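Local coordinates for protein quinone reductase (Klebsiella pneumoniae subsp. pneumoniae, PDB 4GI5) that probably acts as an FAD-dependent NAD(P)H:quinone oxidoreductase, a dimeric flavoprotein of the flavodoxin-like fold that binds flavin-adenine dinucleotide between its two subunits, at residues 70-75 and 82-87; 89-94 and 139-144; 75-80 and 96-101. All coordinates share one frame; numbering follows the deposited sequence.

Contact 1. Residues 70-75 and 82-87. With FAD (flavin-adenine dinucleotide), chain C.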
# COMPACT_ATOMS: atom_id res chain seq x y z
N TYR B 70 -0.58 4.15 -13.79
CA TYR B 70 -1.08 3.32 -14.90
C TYR B 70 -2.20 4.10 -15.62
O TYR B 70 -3.16 4.60 -14.98
CB TYR B 70 -1.63 2.00 -14.33
CG TYR B 70 -2.30 1.10 -15.27
CD1 TYR B 70 -1.86 0.95 -16.53
CD2 TYR B 70 -3.34 0.29 -14.87
CE1 TYR B 70 -2.45 0.06 -17.42
CE2 TYR B 70 -4.00 -0.56 -15.75
CZ TYR B 70 -3.56 -0.64 -17.09
OH TYR B 70 -4.14 -1.49 -17.98
N ASP B 71 -2.15 4.16 -16.96
CA ASP B 71 -3.16 4.89 -17.71
C ASP B 71 -3.16 4.39 -19.18
O ASP B 71 -2.45 3.45 -19.52
CB ASP B 71 -3.00 6.40 -17.61
CG ASP B 71 -1.79 6.94 -18.32
OD1 ASP B 71 -1.19 6.22 -19.14
OD2 ASP B 71 -1.40 8.11 -17.99
N ALA B 72 -4.02 5.01 -19.98
CA ALA B 72 -4.32 4.53 -21.34
C ALA B 72 -3.13 4.62 -22.26
O ALA B 72 -3.03 3.85 -23.23
CB ALA B 72 -5.58 5.25 -21.93
N ASP B 73 -2.13 5.38 -21.90
CA ASP B 73 -0.92 5.45 -22.73
C ASP B 73 -0.08 4.18 -22.60
O ASP B 73 0.88 3.98 -23.34
CB ASP B 73 -0.06 6.64 -22.35
CG ASP B 73 -0.67 7.97 -22.86
OD1 ASP B 73 -1.41 7.96 -23.85
OD2 ASP B 73 -0.50 8.97 -22.23
N ASP B 74 -0.35 3.34 -21.58
CA ASP B 74 0.42 2.09 -21.43
C ASP B 74 -0.02 0.94 -22.28
O ASP B 74 0.67 -0.06 -22.29
CB ASP B 74 0.33 1.67 -19.93
CG ASP B 74 0.99 2.67 -19.07
OD1 ASP B 74 1.96 3.41 -19.52
OD2 ASP B 74 0.62 2.84 -17.85
N SER B 75 -1.19 1.03 -22.93
CA SER B 75 -1.80 -0.14 -23.60
C SER B 75 -1.43 -0.19 -25.07
O SER B 75 -1.74 -1.25 -25.67
CB SER B 75 -3.32 -0.24 -23.39
OG SER B 75 -4.00 0.89 -23.94
N GLU B 82 -15.89 0.39 -25.27
CA GLU B 82 -16.41 1.74 -25.49
C GLU B 82 -15.60 2.80 -24.86
O GLU B 82 -15.56 3.95 -25.29
CB GLU B 82 -17.88 1.87 -25.03
CG GLU B 82 -18.87 1.57 -26.25
CD GLU B 82 -18.99 0.15 -26.40
OE1 GLU B 82 -18.55 -0.55 -25.43
OE2 GLU B 82 -19.36 -0.27 -27.54
N PHE B 83 -14.91 2.43 -23.74
CA PHE B 83 -13.99 3.36 -23.09
C PHE B 83 -12.87 2.46 -22.47
O PHE B 83 -13.15 1.29 -22.26
CB PHE B 83 -14.68 4.20 -22.01
CG PHE B 83 -15.52 3.40 -21.05
CD1 PHE B 83 -14.95 2.86 -19.85
CD2 PHE B 83 -16.88 3.18 -21.21
CE1 PHE B 83 -15.72 2.12 -18.99
CE2 PHE B 83 -17.64 2.49 -20.36
CZ PHE B 83 -17.09 1.93 -19.18
N TRP B 84 -11.74 3.04 -22.28
CA TRP B 84 -10.57 2.32 -21.81
C TRP B 84 -10.90 1.75 -20.40
O TRP B 84 -11.55 2.45 -19.60
CB TRP B 84 -9.44 3.29 -21.68
CG TRP B 84 -8.18 2.68 -21.40
CD1 TRP B 84 -7.34 2.04 -22.30
CD2 TRP B 84 -7.55 2.54 -20.11
NE1 TRP B 84 -6.25 1.54 -21.64
CE2 TRP B 84 -6.29 1.89 -20.33
CE3 TRP B 84 -7.88 3.02 -18.84
CZ2 TRP B 84 -5.41 1.59 -19.32
CZ3 TRP B 84 -6.90 2.80 -17.78
CH2 TRP B 84 -5.73 2.05 -18.08
N ARG B 85 -10.48 0.52 -20.15
CA ARG B 85 -10.66 -0.11 -18.82
C ARG B 85 -9.32 -0.66 -18.34
O ARG B 85 -8.64 -1.37 -19.07
CB ARG B 85 -11.63 -1.20 -18.84
CG ARG B 85 -13.07 -0.65 -19.09
CD ARG B 85 -14.06 -1.75 -19.17
NE ARG B 85 -14.19 -2.50 -17.91
CZ ARG B 85 -14.80 -3.67 -17.83
NH1 ARG B 85 -15.41 -4.15 -18.88
NH2 ARG B 85 -14.86 -4.31 -16.70
N PRO B 86 -8.93 -0.24 -17.11
CA PRO B 86 -7.65 -0.81 -16.61
C PRO B 86 -7.48 -2.30 -16.77
O PRO B 86 -6.40 -2.75 -17.11
CB PRO B 86 -7.70 -0.40 -15.09
CG PRO B 86 -8.48 0.86 -15.05
CD PRO B 86 -9.53 0.69 -16.16
N THR B 87 -8.52 -3.02 -16.54
CA THR B 87 -8.43 -4.46 -16.66
C THR B 87 -8.35 -4.96 -18.14
O THR B 87 -7.41 -5.58 -18.56
CB THR B 87 -9.57 -5.17 -15.95
OG1 THR B 87 -10.85 -4.66 -16.37
CG2 THR B 87 -9.52 -5.02 -14.40
PA FAD C . -14.52 -0.03 -14.97
O1A FAD C . -14.52 1.33 -15.48
O2A FAD C . -13.59 -1.07 -15.50
O5B FAD C . -16.04 -0.54 -15.06
C5B FAD C . -16.43 -1.76 -14.44
C4B FAD C . -17.77 -2.17 -14.92
O4B FAD C . -18.74 -1.26 -14.43
C3B FAD C . -17.80 -2.15 -16.45
O3B FAD C . -18.45 -3.40 -16.74
C2B FAD C . -18.69 -0.98 -16.70
O2B FAD C . -19.39 -1.10 -17.96
C1B FAD C . -19.61 -0.93 -15.51
N9A FAD C . -20.17 0.45 -15.39
C8A FAD C . -19.58 1.73 -15.53
N7A FAD C . -20.44 2.73 -15.35
C5A FAD C . -21.56 2.05 -15.19
C6A FAD C . -22.93 2.59 -15.08
N6A FAD C . -22.94 3.96 -15.12
N1A FAD C . -23.98 1.75 -14.91
C2A FAD C . -23.77 0.46 -14.96
N3A FAD C . -22.47 -0.04 -15.03
C4A FAD C . -21.42 0.69 -15.10
N1 FAD C . -9.69 -6.18 -7.20
C2 FAD C . -9.55 -6.71 -6.00
O2 FAD C . -10.55 -7.13 -5.38
N3 FAD C . -8.37 -6.67 -5.31
C4 FAD C . -7.23 -6.34 -5.97
O4 FAD C . -6.14 -6.34 -5.35
C4X FAD C . -7.28 -5.83 -7.28
N5 FAD C . -6.09 -5.52 -7.96
C5X FAD C . -6.22 -4.86 -9.20
C6 FAD C . -5.05 -4.33 -9.81
C7 FAD C . -5.17 -3.72 -11.06
C7M FAD C . -3.96 -3.11 -11.66
C8 FAD C . -6.46 -3.65 -11.70
C8M FAD C . -6.64 -2.92 -13.02
C9 FAD C . -7.62 -4.13 -11.11
C9A FAD C . -7.49 -4.76 -9.84
N10 FAD C . -8.65 -5.23 -9.16
C10 FAD C . -8.59 -5.78 -7.88
C1' FAD C . -9.98 -5.00 -9.71
C2' FAD C . -10.35 -3.53 -9.51
O2' FAD C . -10.57 -3.17 -8.12
C3' FAD C . -11.63 -3.27 -10.32
O3' FAD C . -11.22 -3.38 -11.70
C4' FAD C . -12.14 -1.82 -10.13
O4' FAD C . -12.68 -1.69 -8.80
C5' FAD C . -13.25 -1.47 -11.16
O5' FAD C . -13.57 -0.09 -11.07
P FAD C . -13.32 0.79 -12.42
O1P FAD C . -13.82 2.21 -12.11
O2P FAD C . -11.96 0.63 -12.97
O3P FAD C . -14.37 -0.02 -13.32
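The phenol of Y70 and the indole of W84 meet edge-to-face in the long loop that leads from strand 55-60 to helix 86-96 of this flavodoxin-like fold. The six-membered ring of W84 turns its edge to the face of Y70, with the ring centroids 5.2 Å apart and the planes at 66°. Beyond the ring contact, Y70 OH gives its proton to P86 O at 2.7 Å, reaching a lone pair in the carbonyl plane. This buried hydroxyl thus clasps the start of helix 86-96, where R85 N is in turn satisfied by D89 OD1. W84 is pinned at its other end: NE1 donates to S75 OG over 3.3 Å with a bent N-H angle of 144°, and S75 OG lies somewhat out of the indole plane. A72 covers one indole face, its CB sitting 3.5 Å from the centroid of the five-membered ring and almost on the ring normal; P86 N lies over the opposite face. W84 CG is anti to its backbone N (chi1 -172°), which carries the indole across to the 70-75 loop. That loop is braced from within. D71 OD1 accepts from D73 N at 3.0 Å, an Asx turn, and D74 OD2 accepts from D71 N at 3.2 Å; both carboxylates also form salt bridges to K67, and D74 has a second one to R137. The far side of 82-87 borders the FAD held mostly by the second subunit, whose H31, N38 and Y182 also hydrogen-bond to it. Here P86 CB packs 3.4 Å from FAD C8M, and the R85 guanidinium lies with one face over FAD C3B. R85 NE donates to FAD O2A, a phosphate oxygen, at 2.9 Å.

Contact 2. Residues 89-94 and 139-144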
# COMPACT_ATOMS: atom_id res chain seq x y z
N ASP B 89 -8.14 -3.61 -21.02
CA ASP B 89 -7.17 -3.03 -21.91
C ASP B 89 -5.78 -3.60 -21.69
O ASP B 89 -5.03 -3.87 -22.64
CB ASP B 89 -7.22 -1.51 -22.05
CG ASP B 89 -8.45 -1.12 -22.86
OD1 ASP B 89 -9.48 -1.01 -22.28
OD2 ASP B 89 -8.35 -0.93 -24.08
N SER B 90 -5.48 -3.96 -20.46
CA SER B 90 -4.28 -4.78 -20.17
C SER B 90 -4.37 -6.15 -20.77
O SER B 90 -3.38 -6.63 -21.33
CB SER B 90 -4.04 -4.86 -18.63
OG SER B 90 -2.85 -5.66 -18.41
N LYS B 91 -5.49 -6.80 -20.61
CA LYS B 91 -5.68 -8.17 -21.11
C LYS B 91 -5.33 -8.17 -22.65
O LYS B 91 -4.53 -9.00 -23.13
CB LYS B 91 -7.09 -8.58 -20.98
CG LYS B 91 -7.38 -9.95 -21.59
CD LYS B 91 -8.81 -10.42 -21.36
CE LYS B 91 -8.98 -11.74 -22.16
NZ LYS B 91 -10.38 -12.06 -21.89
N GLN B 92 -5.87 -7.20 -23.34
CA GLN B 92 -5.57 -7.08 -24.80
C GLN B 92 -4.12 -6.67 -25.08
O GLN B 92 -3.48 -7.31 -25.93
CB GLN B 92 -6.55 -6.14 -25.51
CG GLN B 92 -6.22 -6.14 -27.01
CD GLN B 92 -7.05 -5.18 -27.79
OE1 GLN B 92 -6.97 -3.92 -27.65
NE2 GLN B 92 -7.89 -5.76 -28.61
N ALA B 93 -3.57 -5.69 -24.37
CA ALA B 93 -2.20 -5.26 -24.59
C ALA B 93 -1.20 -6.34 -24.38
O ALA B 93 -0.22 -6.51 -25.17
CB ALA B 93 -1.84 -4.09 -23.75
N PHE B 94 -1.39 -7.12 -23.32
CA PHE B 94 -0.47 -8.19 -23.01
C PHE B 94 -0.61 -9.31 -24.10
O PHE B 94 0.42 -9.84 -24.55
CB PHE B 94 -0.73 -8.81 -21.64
CG PHE B 94 0.24 -9.88 -21.27
CD1 PHE B 94 1.46 -9.54 -20.75
CD2 PHE B 94 -0.03 -11.19 -21.47
CE1 PHE B 94 2.42 -10.46 -20.47
CE2 PHE B 94 0.91 -12.18 -21.13
CZ PHE B 94 2.15 -11.79 -20.70
N TYR B 139 2.34 -5.69 -13.46
CA TYR B 139 1.58 -6.89 -13.15
C TYR B 139 0.34 -6.95 -14.02
O TYR B 139 -0.79 -6.73 -13.58
CB TYR B 139 1.20 -6.90 -11.64
CG TYR B 139 2.17 -7.52 -10.73
CD1 TYR B 139 3.52 -7.66 -11.05
CD2 TYR B 139 1.77 -7.90 -9.42
CE1 TYR B 139 4.44 -8.24 -10.23
CE2 TYR B 139 2.68 -8.49 -8.57
CZ TYR B 139 4.00 -8.75 -8.95
OH TYR B 139 4.80 -9.33 -8.02
N ALA B 140 0.53 -7.20 -15.29
CA ALA B 140 -0.57 -7.19 -16.26
C ALA B 140 -1.56 -8.39 -16.20
O ALA B 140 -1.23 -9.47 -15.72
CB ALA B 140 0.08 -7.15 -17.70
N TRP B 141 -2.68 -8.16 -16.83
CA TRP B 141 -3.70 -9.17 -17.03
C TRP B 141 -3.20 -10.21 -18.02
O TRP B 141 -2.90 -9.81 -19.15
CB TRP B 141 -5.00 -8.58 -17.47
CG TRP B 141 -6.11 -9.63 -17.62
CD1 TRP B 141 -6.06 -10.86 -18.37
CD2 TRP B 141 -7.40 -9.61 -17.06
NE1 TRP B 141 -7.22 -11.54 -18.25
CE2 TRP B 141 -8.08 -10.79 -17.50
CE3 TRP B 141 -8.05 -8.71 -16.28
CZ2 TRP B 141 -9.37 -11.08 -17.15
CZ3 TRP B 141 -9.35 -8.99 -15.91
CH2 TRP B 141 -10.00 -10.17 -16.34
N GLY B 142 -3.00 -11.43 -17.62
CA GLY B 142 -2.36 -12.46 -18.45
C GLY B 142 -0.98 -12.76 -17.95
O GLY B 142 -0.38 -13.74 -18.40
N PHE B 143 -0.43 -11.91 -17.02
CA PHE B 143 0.95 -12.01 -16.56
C PHE B 143 0.91 -12.32 -15.04
O PHE B 143 1.22 -13.41 -14.58
CB PHE B 143 1.73 -10.74 -16.86
CG PHE B 143 3.19 -10.82 -16.50
CD1 PHE B 143 4.03 -11.68 -17.20
CD2 PHE B 143 3.73 -10.04 -15.51
CE1 PHE B 143 5.35 -11.74 -16.92
CE2 PHE B 143 5.08 -10.05 -15.27
CZ PHE B 143 5.88 -10.96 -15.95
N ALA B 144 0.43 -11.36 -14.26
CA ALA B 144 0.29 -11.54 -12.80
C ALA B 144 -1.07 -11.87 -12.26
O ALA B 144 -1.22 -12.35 -11.11
CB ALA B 144 0.82 -10.29 -12.09
O HOH W 1 -3.66 -10.95 -21.54
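A partly buried helix-to-loop contact joins helix 86-96 to the turn that follows helix 129-138, with S90, K91 and F94 meeting A140 to F143. One direct hydrogen bond links the two: W141 N donates to S90 OG at 3.0 Å, a nearly straight bond of 161°. The serine oxygen stands anti to its backbone N (chi1 180°), pointing off the helix to meet that amide, while A140 CB presses against it. A water makes the second link, donating one hydrogen to K91 O at 2.7 Å and the other to W141 O at 2.8 Å. It thereby bridges the two backbones, giving each carbonyl oxygen a donor. Outside, K91 and W141 run side by side and point the same way. The extended lysine chain lies over one face of the indole, CB 3.7 Å from the centroid of its five-membered ring, with CG and CD continuing over CD1 and NE1. At the other end of the contact, F94 takes F143 CB over one ring face, where F94 CE1 and F143 CB are 3.7 Å apart, while F94 CE2 comes 3.4 Å from G142 O. The two phenylalanine rings meet obliquely, their planes at 42°. G142, with no side chain, lets the F94 ring come close to the backbone. The turn holds itself tightly, because A140 O accepts from both F143 N and A144 N. Q107 of helix 101-112 touches F94, A140 and F143, and Y145 meets the W141 ring. The S90 side chain is about 6 Å from the bound cofactor at the nearest atoms, so this is helix-to-loop packing of the flavodoxin-like fold, beside the FAD site.

Contact 3. Residues 75-80 and 96-101; sequences SGAPPV and QGTQSA
T98 OG1 donates to S75 O over 2.6 Å, the one hydrogen bond that crosses this surface contact between two connecting loops of the flavodoxin-like fold. One loop leads into helix 86-96 and the other leaves it for helix 101-112, so a residue ahead of the helix meets one just behind it. The hydroxyl approaches the carbonyl of S75 at a C=O...O angle of 152°, tilted 22° from the carbonyl plane. T98 OG1 sits between its own backbone N and carbonyl carbon (chi1 64°), which turns it to the 75-80 loop, and T98 CB follows to 3.5 Å from S75 O. The neighbouring peptide also takes part: G76 CA lies 3.2 Å from T98 O in a CA-H...O contact. G76 has no CB to block T98 O; its positive phi is a separate feature of the turn. T98 O and S75 O are themselves 3.3 Å apart, two acceptors side by side that probably repel each other mildly; the donors at T98 OG1 and G76 CA should offset this. A77 CB adds only a loose touch to the threonine hydroxyl. G97 is where the chain leaves helix 86-96, again with positive phi, and T98 N probably still bonds back to A93 O. Just beyond, S100 N pairs with D74 O, extending the link between the loops by one backbone bond. Q99 finds its polar partner outside the two loops: Q99 NE2 bonds to Q107 OE1 of helix 101-112.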
# COMPACT_ATOMS: atom_id res chain seq x y z
N SER B 75 -1.19 1.03 -22.93
CA SER B 75 -1.80 -0.14 -23.60
C SER B 75 -1.43 -0.19 -25.07
O SER B 75 -1.74 -1.25 -25.67
CB SER B 75 -3.32 -0.24 -23.39
OG SER B 75 -4.00 0.89 -23.94
N GLY B 76 -0.86 0.93 -25.62
CA GLY B 76 -0.33 0.92 -27.01
C GLY B 76 -1.40 0.76 -28.12
O GLY B 76 -1.13 0.32 -29.19
N ALA B 77 -2.65 1.01 -27.82
CA ALA B 77 -3.83 0.71 -28.74
C ALA B 77 -4.99 1.47 -28.30
O ALA B 77 -5.09 1.86 -27.14
CB ALA B 77 -4.13 -0.73 -28.78
N PRO B 78 -5.95 1.71 -29.19
CA PRO B 78 -7.18 2.32 -28.77
C PRO B 78 -7.92 1.42 -27.80
O PRO B 78 -7.64 0.23 -27.73
CB PRO B 78 -8.02 2.44 -30.08
CG PRO B 78 -7.02 2.28 -31.17
CD PRO B 78 -5.88 1.44 -30.65
N PRO B 79 -8.92 1.97 -27.08
CA PRO B 79 -9.68 1.11 -26.15
C PRO B 79 -10.30 -0.06 -26.80
O PRO B 79 -10.88 0.05 -27.92
CB PRO B 79 -10.80 2.06 -25.67
CG PRO B 79 -10.22 3.40 -25.78
CD PRO B 79 -9.37 3.36 -27.05
N VAL B 80 -10.26 -1.20 -26.18
CA VAL B 80 -10.87 -2.33 -26.70
C VAL B 80 -12.39 -2.27 -26.76
O VAL B 80 -12.97 -2.79 -27.72
CB VAL B 80 -10.34 -3.60 -26.00
CG1 VAL B 80 -10.84 -3.72 -24.62
CG2 VAL B 80 -10.69 -4.87 -26.74
N GLN B 96 -1.75 -9.13 -27.20
CA GLN B 96 -1.44 -8.63 -28.58
C GLN B 96 -0.05 -8.08 -28.68
O GLN B 96 0.41 -7.78 -29.79
CB GLN B 96 -2.42 -7.53 -29.02
CG GLN B 96 -3.84 -7.99 -29.21
CD GLN B 96 -3.86 -9.22 -30.07
OE1 GLN B 96 -3.35 -9.18 -31.19
NE2 GLN B 96 -4.34 -10.35 -29.52
N GLY B 97 0.66 -7.87 -27.57
CA GLY B 97 1.99 -7.38 -27.64
C GLY B 97 2.14 -5.91 -27.85
O GLY B 97 3.13 -5.48 -28.46
N THR B 98 1.28 -5.10 -27.27
CA THR B 98 1.32 -3.66 -27.42
C THR B 98 1.66 -2.86 -26.20
O THR B 98 1.49 -1.63 -26.17
CB THR B 98 -0.01 -3.14 -28.01
OG1 THR B 98 -1.16 -3.36 -27.15
CG2 THR B 98 -0.37 -3.87 -29.44
N GLN B 99 1.99 -3.52 -25.10
CA GLN B 99 2.27 -2.76 -23.91
C GLN B 99 3.41 -1.78 -24.12
O GLN B 99 4.37 -2.08 -24.91
CB GLN B 99 2.66 -3.69 -22.72
CG GLN B 99 1.62 -4.75 -22.44
CD GLN B 99 2.17 -5.76 -21.38
OE1 GLN B 99 1.62 -5.93 -20.24
NE2 GLN B 99 3.18 -6.49 -21.79
N SER B 100 3.47 -0.72 -23.32
CA SER B 100 4.63 0.15 -23.40
C SER B 100 5.94 -0.56 -23.14
O SER B 100 6.03 -1.52 -22.34
CB SER B 100 4.45 1.44 -22.60
OG SER B 100 4.18 1.12 -21.33
N ALA B 101 7.02 -0.08 -23.78
CA ALA B 101 8.28 -0.82 -23.73
C ALA B 101 8.90 -0.91 -22.36
O ALA B 101 9.56 -1.89 -22.10
CB ALA B 101 9.29 -0.16 -24.68

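Overall arrangement
All three contacts gather round helix 86-96. Contact 1 holds the loop before it and its first turn, contact 2 its middle, and contact 3 ties the loops at its two ends together. Contact 1 is largely buried and aromatic, with hydroxyl and indole donors satisfied inside, and it alone includes residues that touch FAD. Contact 2 is intermediate: two phenylalanines pack at one end, while a lysine-tryptophan pair and a bridging water lie at the other. Contact 3 lies at the surface, depends on backbone carbonyls and one threonine hydroxyl, and buries the least area. S75 belongs to contacts 1 and 3, and D89 OD2 accepts from V80 N between contacts 2 and 3.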